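Local atomic coordinates of mRNA-capping enzyme subunit alpha (Saccharomyces cerevisiae, PDB entry 3KYH), a protein that catalyses the second step of mRNA capping, transferring GMP from GTP to the 5'-diphosphate end of RNA through a covalent enzyme-GMP intermediate. Residues C[207-211]-C[406-410]. Sequence-based numbering, arbitrary orientation.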
ATOM      1  N   ASP C 207       6.956 -25.495  59.256  1.00 91.34           N
ATOM      2  CA  ASP C 207       7.950 -25.611  60.350  1.00 92.32           C
ATOM      3  C   ASP C 207       8.465 -24.230  60.777  1.00 87.52           C
ATOM      4  O   ASP C 207       8.567 -23.338  59.945  1.00 89.06           O
ATOM      5  CB  ASP C 207       9.141 -26.474  59.911  1.00 96.76           C
ATOM      6  CG  ASP C 207       9.105 -27.905  60.474  1.00101.54           C
ATOM      7  OD1 ASP C 207       8.470 -28.144  61.530  1.00 98.54           O
ATOM      8  OD2 ASP C 207       9.781 -28.784  59.886  1.00 84.92           O
ATOM      9  N   PHE C 208       8.775 -24.042  62.061  1.00 86.82           N
ATOM     10  CA  PHE C 208       9.243 -22.732  62.561  1.00 91.22           C
ATOM     11  C   PHE C 208      10.711 -22.510  62.209  1.00 94.90           C
ATOM     12  O   PHE C 208      11.434 -23.477  61.973  1.00104.86           O
ATOM     13  CB  PHE C 208       9.135 -22.584  64.093  1.00 86.61           C
ATOM     14  CG  PHE C 208       7.863 -23.104  64.701  1.00 86.91           C
ATOM     15  CD1 PHE C 208       7.813 -24.392  65.247  1.00 82.57           C
ATOM     16  CD2 PHE C 208       6.735 -22.291  64.788  1.00 87.86           C
ATOM     17  CE1 PHE C 208       6.649 -24.880  65.830  1.00 89.82           C
ATOM     18  CE2 PHE C 208       5.552 -22.769  65.360  1.00 83.10           C
ATOM     19  CZ  PHE C 208       5.514 -24.065  65.891  1.00 95.53           C
ATOM     20  N   SER C 209      11.132 -21.241  62.239  1.00 93.12           N
ATOM     21  CA  SER C 209      12.529 -20.780  62.121  1.00 87.29           C
ATOM     22  C   SER C 209      13.611 -21.678  62.712  1.00 82.92           C
ATOM     23  O   SER C 209      14.485 -22.116  61.985  1.00 83.60           O
ATOM     24  CB  SER C 209      12.688 -19.372  62.732  1.00 90.42           C
ATOM     25  OG  SER C 209      12.727 -19.405  64.161  1.00 78.00           O
ATOM     26  N   TYR C 210      13.526 -21.959  64.010  1.00 81.12           N
ATOM     27  CA  TYR C 210      14.599 -22.592  64.773  1.00 85.53           C
ATOM     28  C   TYR C 210      14.908 -24.047  64.382  1.00 91.38           C
ATOM     29  O   TYR C 210      15.555 -24.791  65.140  1.00 97.16           O
ATOM     30  CB  TYR C 210      14.354 -22.435  66.289  1.00 77.95           C
ATOM     31  CG  TYR C 210      13.290 -23.345  66.872  1.00 79.52           C
ATOM     32  CD1 TYR C 210      13.525 -24.712  67.014  1.00 78.78           C
ATOM     33  CD2 TYR C 210      12.066 -22.838  67.333  1.00 81.42           C
ATOM     34  CE1 TYR C 210      12.567 -25.570  67.544  1.00 74.92           C
ATOM     35  CE2 TYR C 210      11.090 -23.696  67.871  1.00 59.65           C
ATOM     36  CZ  TYR C 210      11.362 -25.066  67.967  1.00 67.58           C
ATOM     37  OH  TYR C 210      10.465 -25.982  68.482  1.00 86.72           O
ATOM     38  N   GLN C 211      14.472 -24.428  63.184  1.00 90.73           N
ATOM     39  CA  GLN C 211      14.573 -25.796  62.686  1.00 90.98           C
ATOM     40  C   GLN C 211      15.291 -25.941  61.333  1.00 91.94           C
ATOM     41  O   GLN C 211      15.312 -27.028  60.776  1.00 94.62           O
ATOM     42  CB  GLN C 211      13.171 -26.416  62.633  1.00 87.45           C
ATOM     43  CG  GLN C 211      12.538 -26.646  64.010  1.00 97.61           C
ATOM     44  CD  GLN C 211      11.022 -26.797  63.961  1.00111.71           C
ATOM     45  OE1 GLN C 211      10.474 -27.868  64.250  1.00107.02           O
ATOM     46  NE2 GLN C 211      10.335 -25.722  63.588  1.00102.94           N
ATOM     47  N   ILE C 406      17.570 -17.705  67.552  1.00 93.30           N
ATOM     48  CA  ILE C 406      16.215 -17.212  67.307  1.00 91.36           C
ATOM     49  C   ILE C 406      15.316 -17.888  68.319  1.00 87.85           C
ATOM     50  O   ILE C 406      14.235 -17.389  68.622  1.00 84.68           O
ATOM     51  CB  ILE C 406      15.675 -17.562  65.899  1.00 94.15           C
ATOM     52  CG1 ILE C 406      16.784 -17.994  64.921  1.00 93.62           C
ATOM     53  CG2 ILE C 406      14.804 -16.434  65.386  1.00 84.11           C
ATOM     54  CD1 ILE C 406      16.730 -19.472  64.565  1.00 87.54           C
ATOM     55  N   LYS C 407      15.783 -19.051  68.773  1.00 86.70           N
ATOM     56  CA  LYS C 407      15.181 -19.899  69.790  1.00 85.45           C
ATOM     57  C   LYS C 407      15.446 -19.285  71.174  1.00 87.88           C
ATOM     58  O   LYS C 407      14.528 -19.201  71.983  1.00 88.41           O
ATOM     59  CB  LYS C 407      15.782 -21.310  69.633  1.00 84.62           C
ATOM     60  CG  LYS C 407      15.393 -22.360  70.657  1.00 83.40           C
ATOM     61  CD  LYS C 407      15.515 -23.738  70.037  1.00 71.35           C
ATOM     62  CE  LYS C 407      15.141 -24.850  71.002  1.00 70.78           C
ATOM     63  NZ  LYS C 407      16.364 -25.455  71.640  1.00 62.37           N
ATOM     64  N   ARG C 408      16.691 -18.862  71.429  1.00 94.32           N
ATOM     65  CA  ARG C 408      17.073 -18.103  72.637  1.00 96.13           C
ATOM     66  C   ARG C 408      16.309 -16.795  72.653  1.00 92.82           C
ATOM     67  O   ARG C 408      15.749 -16.391  73.669  1.00 99.85           O
ATOM     68  CB  ARG C 408      18.589 -17.819  72.662  1.00 99.39           C
ATOM     69  CG  ARG C 408      19.075 -16.676  73.600  1.00105.90           C
ATOM     70  CD  ARG C 408      20.572 -16.762  73.970  1.00120.09           C
ATOM     71  NE  ARG C 408      21.479 -16.760  72.815  1.00122.13           N
ATOM     72  CZ  ARG C 408      22.057 -17.835  72.270  1.00123.09           C
ATOM     73  NH1 ARG C 408      21.863 -19.064  72.758  1.00106.91           N
ATOM     74  NH2 ARG C 408      22.846 -17.676  71.213  1.00124.84           N
ATOM     75  N   CYS C 409      16.290 -16.156  71.495  1.00 90.41           N
ATOM     76  CA  CYS C 409      15.627 -14.890  71.310  1.00 96.09           C
ATOM     77  C   CYS C 409      14.096 -15.011  71.232  1.00103.10           C
ATOM     78  O   CYS C 409      13.400 -14.001  71.373  1.00105.88           O
ATOM     79  CB  CYS C 409      16.224 -14.230  70.080  1.00 90.32           C
ATOM     80  SG  CYS C 409      15.959 -12.496  70.028  1.00100.43           S
ATOM     81  N   TRP C 410      13.595 -16.240  71.050  1.00109.42           N
ATOM     82  CA  TRP C 410      12.164 -16.597  71.095  1.00113.77           C
ATOM     83  C   TRP C 410      11.750 -16.851  72.537  1.00114.64           C
ATOM     84  O   TRP C 410      10.712 -16.342  72.975  1.00118.70           O
ATOM     85  CB  TRP C 410      11.890 -17.882  70.298  1.00116.52           C
ATOM     86  CG  TRP C 410      10.490 -18.055  69.737  1.00126.24           C
ATOM     87  CD1 TRP C 410       9.297 -17.801  70.370  1.00133.06           C
ATOM     88  CD2 TRP C 410      10.148 -18.585  68.445  1.00126.79           C
ATOM     89  NE1 TRP C 410       8.244 -18.103  69.537  1.00131.87           N
ATOM     90  CE2 TRP C 410       8.736 -18.588  68.352  1.00126.83           C
ATOM     91  CE3 TRP C 410      10.898 -19.042  67.350  1.00122.08           C
ATOM     92  CZ2 TRP C 410       8.061 -19.032  67.209  1.00123.90           C
ATOM     93  CZ3 TRP C 410      10.226 -19.479  66.214  1.00122.47           C
ATOM     94  CH2 TRP C 410       8.820 -19.469  66.153  1.00120.27           C
TER
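Phe208, Tyr210 and Trp410 form an aromatic cluster that packs helix 404-416, the last helix modelled, against the turn after strand 207-208. Trp410 contributes the most on the helix side. Its CG lies anti to the backbone N (chi1 -154°), and the indole reaches across to the turn with the outer rim of its six-membered ring leading. Tyr210 turns a ring edge toward the indole face in an offset edge-to-face pair. The planes stand at 79°, and Tyr210 CD2 comes 4.0 Å from Trp410 CE3. Phe208 also meets the indole. Phe208 CB sits 3.7 Å from Trp410 CH2, and the ring planes are at a right angle, but the approach is oblique.

Ser209 lies between Phe208 and Tyr210 in sequence. Ser209 OG approaches the indole at the edge, near the ring plane, 3.2 Å from Trp410 CZ3. Ser209 OG also touches the aliphatic side chain of Ile406, 3.8 Å from Ile406 CG2. Ile406 CD1 extends to the backbone of Tyr210, 3.8 Å from Tyr210 CA.

Lys407 runs over one face of the Tyr210 ring. The touching part is its aliphatic chain: Lys407 CD lies 4.2 Å from the Tyr210 ring centroid, a CH-pi contact. The ammonium NZ is farther off, so any cation-pi attraction to this ring is weak at most. No hydrogen bond joins the two segments, and the contact rests on side-chain packing.

Gln211 stands at the N-cap position, just before helix 212-219. Asp207 and Ser209 make backbone hydrogen bonds to Val69 and Tyr67, which ties the segment to strand 67-73. Leu62 of helix 55-62 touches both Ser209 and Ile406. Helix 404-416 thus packs against the turn after edge strand 207-208 of a catalytic-domain sheet, next to helix 55-62.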